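Local coordinates for GCN5-related N-acetyltransferase (Sphaerobacter thermophilus, PDB 3TT2), which probably transfers an acyl group, most likely acetyl from acetyl-CoA, to an acceptor substrate, as GNAT-family enzymes do, at residues Asp11-Arg16 with Val65-Glu70; Tyr82-Val87 with Gln124-His129; Pro165-Pro170 with Leu268-Gly273. All coordinates share one frame; numbering follows the deposited sequence.

Interaction 1 of 3, residues Asp11-Arg16 with Val65-Glu70; sequences DRFIAR and VAPDGE
Arg12 meets Pro67 through the root of its side chain: CB of Arg12 lies 3.5 Å from CG of Pro67, and the Arg12 carbonyl O rests 3.4 Å from the proline CD. Beyond CB the arginine runs extended away from the contact, so that its aliphatic base packs on the proline ring while the guanidinium stays near Asp11 OD2, an attraction of charges without an N-H aimed at the oxygen. In Phe13, CG lies anti to the carbonyl carbon and beside the backbone N (chi1 -70°), and this turns the ring over to the opposing loop. Pro67 sits on one face of it, with CD 3.5 Å from the ring centroid and almost on the normal, a CH-pi contact; a flat aromatic and a rigid, C-H-rich pyrrolidine suit each other here. CE2 of Phe13 also reaches CB of Ala66 at 3.7 Å, where the small methyl lets the ring come close to the backbone. The loop carrying these two partners is a type I beta turn, Ala66 to Gly69, that joins strands 61-65 and 71-80, and strand 14-16 runs antiparallel beside the first of them, as the first strand does in GNAT folds. Ile14 makes the pairing with Val65, a hydrogen-bonded pair: Ile14 N donates to Val65 O at 3.2 Å, and Val65 N to Ile14 O at 2.6 Å. Arg16, its chain bent at chi3, brings NH2 to 3.5 Å from Val65 CG2, laying the guanidinium obliquely against this methyl of the branched valine while NH1 forms a salt bridge with Asp22.

Interaction 2 of 3, residues Tyr82-Val87 with Gln124-His129; sequences YVQLSV and QVTVQH
Gln84 sends CG anti to its backbone N (chi1 180°) and continues extended, whereas Gln128 holds CG between its N and carbonyl carbon (chi1 70°); these torsions carry the two amides to the same side of neighbouring strands, where they cross with planes 31° apart and Gln128 OE1 3.4 Å from Gln84 CD. Gln84 lies alongside Thr126 and gives a weak bond from NE2 to Thr126 OG1 at 3.3 Å. Gln128 NE2 donates a hydrogen bond to Ser86 OG at 3.1 Å, with the hydroxyl somewhat out of the amide plane, and Gln128 OE1 accepts one from Arg314 on strand 305-316. On the other face CG2 of Val87 touches CG1 of Val127 at 3.8 Å, and Val87 CB lies over one face of the His129 imidazole, 3.9 Å from its centroid. Between the two faces the backbones pair in parallel: Val83 O receives Thr126 N at 2.8 Å, Thr126 O receives Leu85 N, Leu85 O receives Gln128 N at 2.7 Å, and Gln128 O receives Val87 N. Helix 100-115 connects these two strands in the chain, the beta-alpha-beta unit of the GNAT fold, and its Ile112 touches Val125 and Val127. The chemistry implies a two-sided sheet: the buried amides of Gln84 and Gln128 each bond to a hydroxyl, the former weakly, and Gln128 also to Arg314, while the branched chains of Leu85 and Val127 suit the face on which helix 100-115 packs.

Interaction 3 of 3, residues Pro165-Pro170 with Leu268-Gly273; sequences PAPEWP and LQEVFG
Trp169 and Glu270 cross at about a right angle, the indole offering its edge rather than its face. Its NE1-H points at Glu270 OE2, 3.1 Å away with an N-H...O angle of 158°, and the oxygen lies in the ring plane while the carboxylate as a whole is turned 37° from it. Glu270 reaches this position by a bend at chi2 (95°), which swings the carboxylate round toward the loop. Pro167 fits into the elbow so formed: its CG lies 3.7 Å from Glu270 CB and 3.4 Å from Glu270 OE2, the compact ring set crosswise to the glutamate. The helix bearing Glu270, 263-278, follows strand 246-254 in the second GNAT-like half of the chain, and the segment 165-170 crosses its outer side on the way from strand 148-159 to strand 173-177. The indole continues inward onto Ala266 and Leu267 of the same helix and Ala226 of strand 223-228, which suits a large side chain that is apolar but for one N-H. With a phenylalanine here, lacking that N-H, Glu270 OE2 would probably lose its partner and the carboxylate be freer to turn. Gln269, one residue earlier, stretches out under the loop instead: its OE1 comes 3.5 Å from Pro167 CA, its NE2 lies 4.0 Å from Pro165 CB, and its CB approaches Pro167 CG at 4.1 Å, so that the long, extended amide chain passes along the prolines.

Interactions 1 and 2 belong to the N-terminal GNAT half and reach the same sheet, though their centres stand about 27 Å apart: the first lies at the outer strand, the second among the buried central strands. Interaction 3 joins the loop leading into the second half to a helix of that half, its centre about 37 Å from that of interaction 2 and about 52 Å from that of interaction 1, across the chain's centre from both. None touches another. Interaction 2 joins two parallel strands, and GNAT enzymes usually hold acyl-CoA in the cleft where the equivalent strands part; a MES molecule, probably from the crystallisation liquor, lies about 4 Å from the His129 side chain.

Interaction 1 of 3, residues Asp11-Arg16 with Val65-Glu70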
ATOM      1  N   ASP A  11     -10.162  -5.184  32.475  1.00156.29           N
ATOM      2  CA  ASP A  11     -10.916  -4.124  33.147  1.00158.84           C
ATOM      3  C   ASP A  11     -10.279  -2.746  33.004  1.00158.96           C
ATOM      4  O   ASP A  11     -10.934  -1.771  32.631  1.00162.05           O
ATOM      5  CB  ASP A  11     -11.012  -4.472  34.632  1.00161.66           C
ATOM      6  CG  ASP A  11      -9.695  -4.976  35.179  1.00161.77           C
ATOM      7  OD1 ASP A  11      -8.749  -5.143  34.366  1.00156.86           O
ATOM      8  OD2 ASP A  11      -9.592  -5.211  36.402  1.00165.53           O
ATOM      9  N   ARG A  12      -8.983  -2.684  33.268  1.00152.59           N
ATOM     10  CA  ARG A  12      -8.289  -1.414  33.362  1.00149.92           C
ATOM     11  C   ARG A  12      -8.121  -0.743  32.002  1.00144.72           C
ATOM     12  O   ARG A  12      -7.638   0.387  31.913  1.00148.26           O
ATOM     13  CB  ARG A  12      -6.940  -1.617  34.048  1.00153.71           C
ATOM     14  CG  ARG A  12      -7.053  -2.179  35.462  1.00160.01           C
ATOM     15  CD  ARG A  12      -5.694  -2.598  36.007  1.00164.42           C
ATOM     16  NE  ARG A  12      -5.754  -3.031  37.403  1.00174.60           N
ATOM     17  CZ  ARG A  12      -5.925  -4.291  37.794  1.00177.90           C
ATOM     18  NH1 ARG A  12      -6.059  -5.253  36.894  1.00174.56           N
ATOM     19  NH2 ARG A  12      -5.963  -4.592  39.087  1.00184.26           N
ATOM     20  N   PHE A  13      -8.515  -1.444  30.944  1.00138.89           N
ATOM     21  CA  PHE A  13      -8.314  -0.958  29.578  1.00132.30           C
ATOM     22  C   PHE A  13      -9.556  -0.351  28.914  1.00127.54           C
ATOM     23  O   PHE A  13     -10.626  -0.965  28.859  1.00122.21           O
ATOM     24  CB  PHE A  13      -7.721  -2.063  28.704  1.00126.92           C
ATOM     25  CG  PHE A  13      -6.309  -2.400  29.053  1.00129.40           C
ATOM     26  CD1 PHE A  13      -6.028  -3.259  30.101  1.00133.83           C
ATOM     27  CD2 PHE A  13      -5.259  -1.843  28.343  1.00127.47           C
ATOM     28  CE1 PHE A  13      -4.729  -3.565  30.430  1.00135.52           C
ATOM     29  CE2 PHE A  13      -3.955  -2.143  28.663  1.00129.51           C
ATOM     30  CZ  PHE A  13      -3.689  -3.005  29.709  1.00134.37           C
ATOM     31  N   ILE A  14      -9.380   0.860  28.392  1.00125.33           N
ATOM     32  CA  ILE A  14     -10.454   1.614  27.764  1.00119.83           C
ATOM     33  C   ILE A  14     -10.210   1.708  26.268  1.00110.83           C
ATOM     34  O   ILE A  14      -9.134   2.109  25.823  1.00108.22           O
ATOM     35  CB  ILE A  14     -10.570   3.043  28.367  1.00125.84           C
ATOM     36  CG1 ILE A  14     -11.632   3.087  29.479  1.00131.01           C
ATOM     37  CG2 ILE A  14     -10.888   4.088  27.287  1.00119.97           C
ATOM     38  CD1 ILE A  14     -11.345   2.212  30.699  1.00130.76           C
ATOM     39  N   ALA A  15     -11.212   1.315  25.496  1.00105.25           N
ATOM     40  CA  ALA A  15     -11.146   1.441  24.055  1.00 99.27           C
ATOM     41  C   ALA A  15     -11.960   2.659  23.656  1.00 99.09           C
ATOM     42  O   ALA A  15     -13.064   2.858  24.160  1.00105.01           O
ATOM     43  CB  ALA A  15     -11.686   0.196  23.400  1.00 98.11           C
ATOM     44  N   ARG A  16     -11.412   3.483  22.772  1.00 93.92           N
ATOM     45  CA  ARG A  16     -12.054   4.742  22.421  1.00 92.51           C
ATOM     46  C   ARG A  16     -11.583   5.203  21.048  1.00 92.25           C
ATOM     47  O   ARG A  16     -10.526   4.776  20.582  1.00 91.79           O
ATOM     48  CB  ARG A  16     -11.736   5.799  23.493  1.00 93.71           C
ATOM     49  CG  ARG A  16     -10.973   7.006  22.986  1.00 90.72           C
ATOM     50  CD  ARG A  16     -10.664   7.996  24.082  1.00102.05           C
ATOM     51  NE  ARG A  16      -9.263   7.940  24.479  1.00108.62           N
ATOM     52  CZ  ARG A  16      -8.293   8.616  23.871  1.00110.72           C
ATOM     53  NH1 ARG A  16      -8.580   9.398  22.839  1.00108.25           N
ATOM     54  NH2 ARG A  16      -7.037   8.512  24.290  1.00112.30           N
ATOM     55  N   VAL A  65      -6.555   2.295  25.354  1.00 96.19           N
ATOM     56  CA  VAL A  65      -5.731   3.066  26.265  1.00100.83           C
ATOM     57  C   VAL A  65      -5.410   2.226  27.482  1.00108.28           C
ATOM     58  O   VAL A  65      -6.292   1.599  28.075  1.00113.07           O
ATOM     59  CB  VAL A  65      -6.382   4.402  26.653  1.00101.46           C
ATOM     60  CG1 VAL A  65      -5.609   5.070  27.799  1.00112.60           C
ATOM     61  CG2 VAL A  65      -6.428   5.311  25.447  1.00 96.19           C
ATOM     62  N   ALA A  66      -4.130   2.182  27.827  1.00111.82           N
ATOM     63  CA  ALA A  66      -3.692   1.428  28.985  1.00118.29           C
ATOM     64  C   ALA A  66      -3.950   2.241  30.260  1.00126.43           C
ATOM     65  O   ALA A  66      -4.092   3.467  30.201  1.00120.89           O
ATOM     66  CB  ALA A  66      -2.215   1.062  28.843  1.00119.94           C
ATOM     67  N   PRO A  67      -4.034   1.552  31.410  1.00134.49           N
ATOM     68  CA  PRO A  67      -4.214   2.149  32.738  1.00140.22           C
ATOM     69  C   PRO A  67      -3.257   3.312  33.024  1.00147.27           C
ATOM     70  O   PRO A  67      -3.639   4.243  33.733  1.00146.56           O
ATOM     71  CB  PRO A  67      -3.889   0.989  33.682  1.00141.53           C
ATOM     72  CG  PRO A  67      -3.981  -0.262  32.859  1.00136.88           C
ATOM     73  CD  PRO A  67      -4.287   0.103  31.440  1.00133.24           C
ATOM     74  N   ASP A  68      -2.053   3.276  32.460  1.00152.61           N
ATOM     75  CA  ASP A  68      -1.075   4.344  32.677  1.00160.13           C
ATOM     76  C   ASP A  68      -1.275   5.520  31.716  1.00158.00           C
ATOM     77  O   ASP A  68      -0.505   6.480  31.723  1.00158.45           O
ATOM     78  CB  ASP A  68       0.367   3.811  32.632  1.00161.73           C
ATOM     79  CG  ASP A  68       0.633   2.923  31.430  1.00155.44           C
ATOM     80  OD1 ASP A  68       0.315   3.331  30.294  1.00149.27           O
ATOM     81  OD2 ASP A  68       1.168   1.813  31.625  1.00156.49           O
ATOM     82  N   GLY A  69      -2.307   5.428  30.883  1.00155.38           N
ATOM     83  CA  GLY A  69      -2.681   6.518  30.001  1.00156.36           C
ATOM     84  C   GLY A  69      -1.949   6.510  28.677  1.00153.28           C
ATOM     85  O   GLY A  69      -1.948   7.498  27.935  1.00153.09           O
ATOM     86  N   GLU A  70      -1.339   5.374  28.371  1.00148.43           N
ATOM     87  CA  GLU A  70      -0.487   5.259  27.202  1.00141.99           C
ATOM     88  C   GLU A  70      -1.190   4.309  26.257  1.00131.86           C
ATOM     89  O   GLU A  70      -2.005   3.484  26.686  1.00129.24           O
ATOM     90  CB  GLU A  70       0.880   4.707  27.594  1.00151.02           C
ATOM     91  CG  GLU A  70       1.897   4.600  26.458  1.00154.74           C
ATOM     92  CD  GLU A  70       2.622   5.907  26.178  1.00161.77           C
ATOM     93  OE1 GLU A  70       2.385   6.894  26.910  1.00166.96           O
ATOM     94  OE2 GLU A  70       3.436   5.942  25.229  1.00159.93           O
TER

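Interaction 2 of 3, residues Tyr82-Val87 with Gln124-His129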
ATOM      1  N   TYR A  82     -17.438  -2.010   0.773  1.00 71.46           N
ATOM      2  CA  TYR A  82     -17.922  -2.880   1.843  1.00 67.45           C
ATOM      3  C   TYR A  82     -17.853  -4.365   1.494  1.00 71.29           C
ATOM      4  O   TYR A  82     -18.542  -5.178   2.123  1.00 79.57           O
ATOM      5  CB  TYR A  82     -19.377  -2.525   2.191  1.00 64.65           C
ATOM      6  CG  TYR A  82     -19.568  -1.077   2.579  1.00 66.50           C
ATOM      7  CD1 TYR A  82     -19.230  -0.635   3.843  1.00 57.82           C
ATOM      8  CD2 TYR A  82     -20.088  -0.156   1.684  1.00 70.04           C
ATOM      9  CE1 TYR A  82     -19.402   0.672   4.212  1.00 62.66           C
ATOM     10  CE2 TYR A  82     -20.267   1.171   2.047  1.00 70.53           C
ATOM     11  CZ  TYR A  82     -19.921   1.580   3.316  1.00 71.49           C
ATOM     12  OH  TYR A  82     -20.099   2.902   3.695  1.00 78.91           O
ATOM     13  N   VAL A  83     -17.077  -4.749   0.483  1.00 63.07           N
ATOM     14  CA  VAL A  83     -16.820  -6.177   0.277  1.00 63.98           C
ATOM     15  C   VAL A  83     -15.461  -6.694   0.737  1.00 66.05           C
ATOM     16  O   VAL A  83     -15.242  -7.909   0.845  1.00 70.37           O
ATOM     17  CB  VAL A  83     -17.011  -6.562  -1.207  1.00 68.39           C
ATOM     18  CG1 VAL A  83     -18.452  -6.354  -1.617  1.00 58.07           C
ATOM     19  CG2 VAL A  83     -16.029  -5.783  -2.098  1.00 56.63           C
ATOM     20  N   GLN A  84     -14.532  -5.771   0.948  1.00 60.49           N
ATOM     21  CA  GLN A  84     -13.215  -6.135   1.411  1.00 52.45           C
ATOM     22  C   GLN A  84     -12.691  -5.130   2.390  1.00 58.41           C
ATOM     23  O   GLN A  84     -12.427  -3.979   2.023  1.00 58.68           O
ATOM     24  CB  GLN A  84     -12.269  -6.232   0.242  1.00 59.15           C
ATOM     25  CG  GLN A  84     -10.859  -6.601   0.617  1.00 67.81           C
ATOM     26  CD  GLN A  84     -10.112  -7.146  -0.574  1.00 77.33           C
ATOM     27  OE1 GLN A  84      -9.280  -6.459  -1.167  1.00 79.03           O
ATOM     28  NE2 GLN A  84     -10.432  -8.385  -0.957  1.00 78.91           N
ATOM     29  N   LEU A  85     -12.439  -5.576   3.609  1.00 64.34           N
ATOM     30  CA  LEU A  85     -11.974  -4.665   4.622  1.00 58.58           C
ATOM     31  C   LEU A  85     -10.530  -4.972   4.930  1.00 57.36           C
ATOM     32  O   LEU A  85     -10.190  -6.098   5.279  1.00 71.05           O
ATOM     33  CB  LEU A  85     -12.816  -4.816   5.877  1.00 61.97           C
ATOM     34  CG  LEU A  85     -12.483  -3.692   6.848  1.00 61.02           C
ATOM     35  CD1 LEU A  85     -13.049  -2.365   6.318  1.00 60.89           C
ATOM     36  CD2 LEU A  85     -12.954  -4.019   8.262  1.00 54.25           C
ATOM     37  N   SER A  86      -9.677  -3.973   4.777  1.00 48.69           N
ATOM     38  CA  SER A  86      -8.294  -4.083   5.196  1.00 50.76           C
ATOM     39  C   SER A  86      -8.158  -3.490   6.590  1.00 56.19           C
ATOM     40  O   SER A  86      -8.735  -2.444   6.892  1.00 55.86           O
ATOM     41  CB  SER A  86      -7.388  -3.341   4.223  1.00 55.37           C
ATOM     42  OG  SER A  86      -7.276  -4.033   2.998  1.00 63.15           O
ATOM     43  N   VAL A  87      -7.395  -4.161   7.442  1.00 56.76           N
ATOM     44  CA  VAL A  87      -7.280  -3.766   8.838  1.00 58.28           C
ATOM     45  C   VAL A  87      -5.810  -3.601   9.194  1.00 59.70           C
ATOM     46  O   VAL A  87      -5.008  -4.485   8.897  1.00 65.93           O
ATOM     47  CB  VAL A  87      -7.935  -4.816   9.762  1.00 47.59           C
ATOM     48  CG1 VAL A  87      -7.718  -4.462  11.219  1.00 54.00           C
ATOM     49  CG2 VAL A  87      -9.398  -4.936   9.473  1.00 47.12           C
ATOM     50  N   GLN A 124     -19.514 -11.782  -1.789  1.00 78.36           N
ATOM     51  CA  GLN A 124     -18.755 -12.310  -0.669  1.00 78.02           C
ATOM     52  C   GLN A 124     -18.057 -11.166   0.035  1.00 74.84           C
ATOM     53  O   GLN A 124     -17.690 -10.175  -0.587  1.00 76.41           O
ATOM     54  CB  GLN A 124     -17.726 -13.334  -1.118  1.00 75.02           C
ATOM     55  CG  GLN A 124     -16.423 -12.757  -1.595  1.00 72.38           C
ATOM     56  CD  GLN A 124     -15.265 -13.744  -1.471  1.00 77.42           C
ATOM     57  OE1 GLN A 124     -15.375 -14.779  -0.807  1.00 75.47           O
ATOM     58  NE2 GLN A 124     -14.138 -13.415  -2.104  1.00 79.07           N
ATOM     59  N   VAL A 125     -17.875 -11.312   1.338  1.00 69.61           N
ATOM     60  CA  VAL A 125     -17.325 -10.244   2.148  1.00 66.15           C
ATOM     61  C   VAL A 125     -16.080 -10.752   2.846  1.00 66.35           C
ATOM     62  O   VAL A 125     -16.144 -11.759   3.545  1.00 78.60           O
ATOM     63  CB  VAL A 125     -18.348  -9.787   3.194  1.00 66.19           C
ATOM     64  CG1 VAL A 125     -17.719  -8.793   4.145  1.00 54.11           C
ATOM     65  CG2 VAL A 125     -19.595  -9.215   2.508  1.00 58.40           C
ATOM     66  N   THR A 126     -14.947 -10.081   2.641  1.00 54.42           N
ATOM     67  CA  THR A 126     -13.694 -10.493   3.272  1.00 52.21           C
ATOM     68  C   THR A 126     -13.090  -9.413   4.156  1.00 58.63           C
ATOM     69  O   THR A 126     -13.324  -8.225   3.948  1.00 64.46           O
ATOM     70  CB  THR A 126     -12.615 -10.959   2.240  1.00 59.82           C
ATOM     71  OG1 THR A 126     -12.206  -9.864   1.403  1.00 58.14           O
ATOM     72  CG2 THR A 126     -13.144 -12.101   1.371  1.00 56.29           C
ATOM     73  N   VAL A 127     -12.328  -9.850   5.159  1.00 64.59           N
ATOM     74  CA  VAL A 127     -11.458  -8.973   5.948  1.00 59.90           C
ATOM     75  C   VAL A 127     -10.029  -9.449   5.752  1.00 58.88           C
ATOM     76  O   VAL A 127      -9.781 -10.659   5.674  1.00 59.63           O
ATOM     77  CB  VAL A 127     -11.744  -9.056   7.448  1.00 57.32           C
ATOM     78  CG1 VAL A 127     -10.763  -8.196   8.213  1.00 53.70           C
ATOM     79  CG2 VAL A 127     -13.166  -8.646   7.748  1.00 56.13           C
ATOM     80  N   GLN A 128      -9.092  -8.512   5.667  1.00 54.22           N
ATOM     81  CA  GLN A 128      -7.715  -8.884   5.438  1.00 56.02           C
ATOM     82  C   GLN A 128      -6.703  -8.036   6.205  1.00 68.03           C
ATOM     83  O   GLN A 128      -6.927  -6.848   6.473  1.00 72.19           O
ATOM     84  CB  GLN A 128      -7.410  -8.859   3.950  1.00 56.15           C
ATOM     85  CG  GLN A 128      -7.383  -7.486   3.339  1.00 53.80           C
ATOM     86  CD  GLN A 128      -7.235  -7.548   1.839  1.00 63.41           C
ATOM     87  OE1 GLN A 128      -7.598  -8.545   1.217  1.00 72.35           O
ATOM     88  NE2 GLN A 128      -6.695  -6.493   1.247  1.00 66.34           N
ATOM     89  N   HIS A 129      -5.590  -8.681   6.552  1.00 65.18           N
ATOM     90  CA  HIS A 129      -4.502  -8.076   7.303  1.00 55.28           C
ATOM     91  C   HIS A 129      -3.211  -8.237   6.524  1.00 57.42           C
ATOM     92  O   HIS A 129      -2.997  -9.258   5.874  1.00 61.11           O
ATOM     93  CB  HIS A 129      -4.320  -8.796   8.630  1.00 55.83           C
ATOM     94  CG  HIS A 129      -5.362  -8.472   9.652  1.00 62.08           C
ATOM     95  ND1 HIS A 129      -5.118  -7.637  10.722  1.00 73.86           N
ATOM     96  CD2 HIS A 129      -6.643  -8.893   9.789  1.00 60.68           C
ATOM     97  CE1 HIS A 129      -6.208  -7.549  11.466  1.00 73.93           C
ATOM     98  NE2 HIS A 129      -7.147  -8.303  10.921  1.00 63.46           N
TER

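Interaction 3 of 3, residues Pro165-Pro170 with Leu268-Gly273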
ATOM      1  N   PRO A 165      22.006   4.238 -13.518  1.00 63.32           N
ATOM      2  CA  PRO A 165      22.360   3.948 -14.901  1.00 65.67           C
ATOM      3  C   PRO A 165      21.392   4.631 -15.847  1.00 67.38           C
ATOM      4  O   PRO A 165      20.217   4.761 -15.501  1.00 68.55           O
ATOM      5  CB  PRO A 165      22.178   2.438 -14.974  1.00 66.97           C
ATOM      6  CG  PRO A 165      22.468   1.982 -13.579  1.00 69.50           C
ATOM      7  CD  PRO A 165      21.804   3.007 -12.736  1.00 63.52           C
ATOM      8  N   ALA A 166      21.892   5.075 -17.002  1.00 68.96           N
ATOM      9  CA  ALA A 166      21.064   5.583 -18.096  1.00 59.68           C
ATOM     10  C   ALA A 166      20.208   4.465 -18.670  1.00 62.76           C
ATOM     11  O   ALA A 166      20.707   3.371 -18.976  1.00 63.58           O
ATOM     12  CB  ALA A 166      21.929   6.174 -19.190  1.00 45.89           C
ATOM     13  N   PRO A 167      18.909   4.737 -18.816  1.00 60.13           N
ATOM     14  CA  PRO A 167      17.944   3.757 -19.297  1.00 57.50           C
ATOM     15  C   PRO A 167      18.391   3.271 -20.652  1.00 67.36           C
ATOM     16  O   PRO A 167      18.833   4.103 -21.439  1.00 78.17           O
ATOM     17  CB  PRO A 167      16.686   4.599 -19.461  1.00 53.49           C
ATOM     18  CG  PRO A 167      16.852   5.714 -18.472  1.00 50.82           C
ATOM     19  CD  PRO A 167      18.287   6.051 -18.587  1.00 57.78           C
ATOM     20  N   GLU A 168      18.307   1.974 -20.922  1.00 72.67           N
ATOM     21  CA  GLU A 168      18.519   1.509 -22.277  1.00 80.06           C
ATOM     22  C   GLU A 168      17.140   1.234 -22.859  1.00 70.02           C
ATOM     23  O   GLU A 168      16.498   0.223 -22.543  1.00 66.25           O
ATOM     24  CB  GLU A 168      19.348   0.224 -22.283  1.00 91.23           C
ATOM     25  CG  GLU A 168      20.799   0.387 -21.839  1.00105.85           C
ATOM     26  CD  GLU A 168      21.611  -0.904 -21.992  1.00117.57           C
ATOM     27  OE1 GLU A 168      21.068  -1.894 -22.537  1.00115.14           O
ATOM     28  OE2 GLU A 168      22.791  -0.924 -21.568  1.00123.06           O
ATOM     29  N   TRP A 169      16.697   2.112 -23.752  1.00 63.22           N
ATOM     30  CA  TRP A 169      15.369   1.961 -24.326  1.00 57.62           C
ATOM     31  C   TRP A 169      15.383   1.058 -25.556  1.00 58.89           C
ATOM     32  O   TRP A 169      16.215   1.199 -26.456  1.00 56.20           O
ATOM     33  CB  TRP A 169      14.746   3.315 -24.664  1.00 53.60           C
ATOM     34  CG  TRP A 169      14.317   4.072 -23.503  1.00 43.34           C
ATOM     35  CD1 TRP A 169      15.050   4.945 -22.819  1.00 47.65           C
ATOM     36  CD2 TRP A 169      13.023   4.043 -22.875  1.00 52.21           C
ATOM     37  NE1 TRP A 169      14.321   5.482 -21.775  1.00 49.08           N
ATOM     38  CE2 TRP A 169      13.070   4.934 -21.791  1.00 48.67           C
ATOM     39  CE3 TRP A 169      11.845   3.343 -23.117  1.00 52.12           C
ATOM     40  CZ2 TRP A 169      11.979   5.150 -20.948  1.00 51.78           C
ATOM     41  CZ3 TRP A 169      10.764   3.557 -22.284  1.00 51.92           C
ATOM     42  CH2 TRP A 169      10.836   4.459 -21.215  1.00 55.86           C
ATOM     43  N   PRO A 170      14.434   0.134 -25.591  1.00 56.31           N
ATOM     44  CA  PRO A 170      14.228  -0.840 -26.657  1.00 55.24           C
ATOM     45  C   PRO A 170      14.038  -0.101 -27.975  1.00 53.75           C
ATOM     46  O   PRO A 170      13.504   0.993 -27.917  1.00 63.34           O
ATOM     47  CB  PRO A 170      12.912  -1.505 -26.251  1.00 51.26           C
ATOM     48  CG  PRO A 170      12.754  -1.223 -24.814  1.00 48.32           C
ATOM     49  CD  PRO A 170      13.344   0.117 -24.603  1.00 56.77           C
ATOM     50  N   LEU A 268      11.676   2.348 -15.039  1.00 43.24           N
ATOM     51  CA  LEU A 268      12.124   2.518 -13.687  1.00 43.89           C
ATOM     52  C   LEU A 268      13.424   3.314 -13.648  1.00 49.19           C
ATOM     53  O   LEU A 268      13.531   4.285 -12.908  1.00 59.56           O
ATOM     54  CB  LEU A 268      12.288   1.163 -13.002  1.00 44.74           C
ATOM     55  CG  LEU A 268      11.017   0.557 -12.405  1.00 42.48           C
ATOM     56  CD1 LEU A 268      11.335  -0.766 -11.710  1.00 41.30           C
ATOM     57  CD2 LEU A 268      10.316   1.516 -11.448  1.00 42.03           C
ATOM     58  N   GLN A 269      14.400   2.904 -14.449  1.00 49.53           N
ATOM     59  CA  GLN A 269      15.691   3.590 -14.501  1.00 50.00           C
ATOM     60  C   GLN A 269      15.539   5.079 -14.837  1.00 57.03           C
ATOM     61  O   GLN A 269      16.186   5.930 -14.219  1.00 69.99           O
ATOM     62  CB  GLN A 269      16.641   2.896 -15.478  1.00 39.00           C
ATOM     63  CG  GLN A 269      17.199   1.589 -14.950  1.00 45.24           C
ATOM     64  CD  GLN A 269      18.047   0.815 -15.979  1.00 61.69           C
ATOM     65  OE1 GLN A 269      17.840   0.918 -17.202  1.00 67.95           O
ATOM     66  NE2 GLN A 269      19.010   0.031 -15.473  1.00 60.68           N
ATOM     67  N   GLU A 270      14.669   5.391 -15.794  1.00 47.72           N
ATOM     68  CA  GLU A 270      14.367   6.782 -16.123  1.00 50.27           C
ATOM     69  C   GLU A 270      13.723   7.576 -14.963  1.00 55.88           C
ATOM     70  O   GLU A 270      14.124   8.720 -14.701  1.00 53.26           O
ATOM     71  CB  GLU A 270      13.513   6.863 -17.384  1.00 47.10           C
ATOM     72  CG  GLU A 270      13.272   8.272 -17.897  1.00 53.50           C
ATOM     73  CD  GLU A 270      14.253   8.718 -18.972  1.00 68.11           C
ATOM     74  OE1 GLU A 270      14.659   9.900 -18.936  1.00 77.47           O
ATOM     75  OE2 GLU A 270      14.611   7.909 -19.857  1.00 69.57           O
ATOM     76  N   VAL A 271      12.746   6.972 -14.277  1.00 58.46           N
ATOM     77  CA  VAL A 271      12.082   7.614 -13.132  1.00 56.02           C
ATOM     78  C   VAL A 271      13.088   7.886 -12.026  1.00 56.61           C
ATOM     79  O   VAL A 271      13.070   8.943 -11.412  1.00 58.25           O
ATOM     80  CB  VAL A 271      10.923   6.772 -12.558  1.00 49.64           C
ATOM     81  CG1 VAL A 271      10.167   7.561 -11.555  1.00 39.89           C
ATOM     82  CG2 VAL A 271       9.978   6.443 -13.626  1.00 63.06           C
ATOM     83  N   PHE A 272      13.979   6.932 -11.794  1.00 49.01           N
ATOM     84  CA  PHE A 272      15.031   7.100 -10.809  1.00 46.79           C
ATOM     85  C   PHE A 272      15.955   8.264 -11.162  1.00 53.75           C
ATOM     86  O   PHE A 272      16.433   8.986 -10.295  1.00 65.57           O
ATOM     87  CB  PHE A 272      15.814   5.799 -10.633  1.00 42.27           C
ATOM     88  CG  PHE A 272      15.006   4.696 -10.011  1.00 41.72           C
ATOM     89  CD1 PHE A 272      13.793   4.968  -9.423  1.00 37.29           C
ATOM     90  CD2 PHE A 272      15.461   3.384 -10.016  1.00 49.10           C
ATOM     91  CE1 PHE A 272      13.052   3.955  -8.844  1.00 50.33           C
ATOM     92  CE2 PHE A 272      14.724   2.365  -9.436  1.00 53.10           C
ATOM     93  CZ  PHE A 272      13.521   2.647  -8.855  1.00 53.12           C
ATOM     94  N   GLY A 273      16.201   8.458 -12.441  1.00 53.01           N
ATOM     95  CA  GLY A 273      17.045   9.556 -12.840  1.00 53.11           C
ATOM     96  C   GLY A 273      16.390  10.872 -12.499  1.00 49.74           C
ATOM     97  O   GLY A 273      17.051  11.782 -12.032  1.00 55.52           O
TER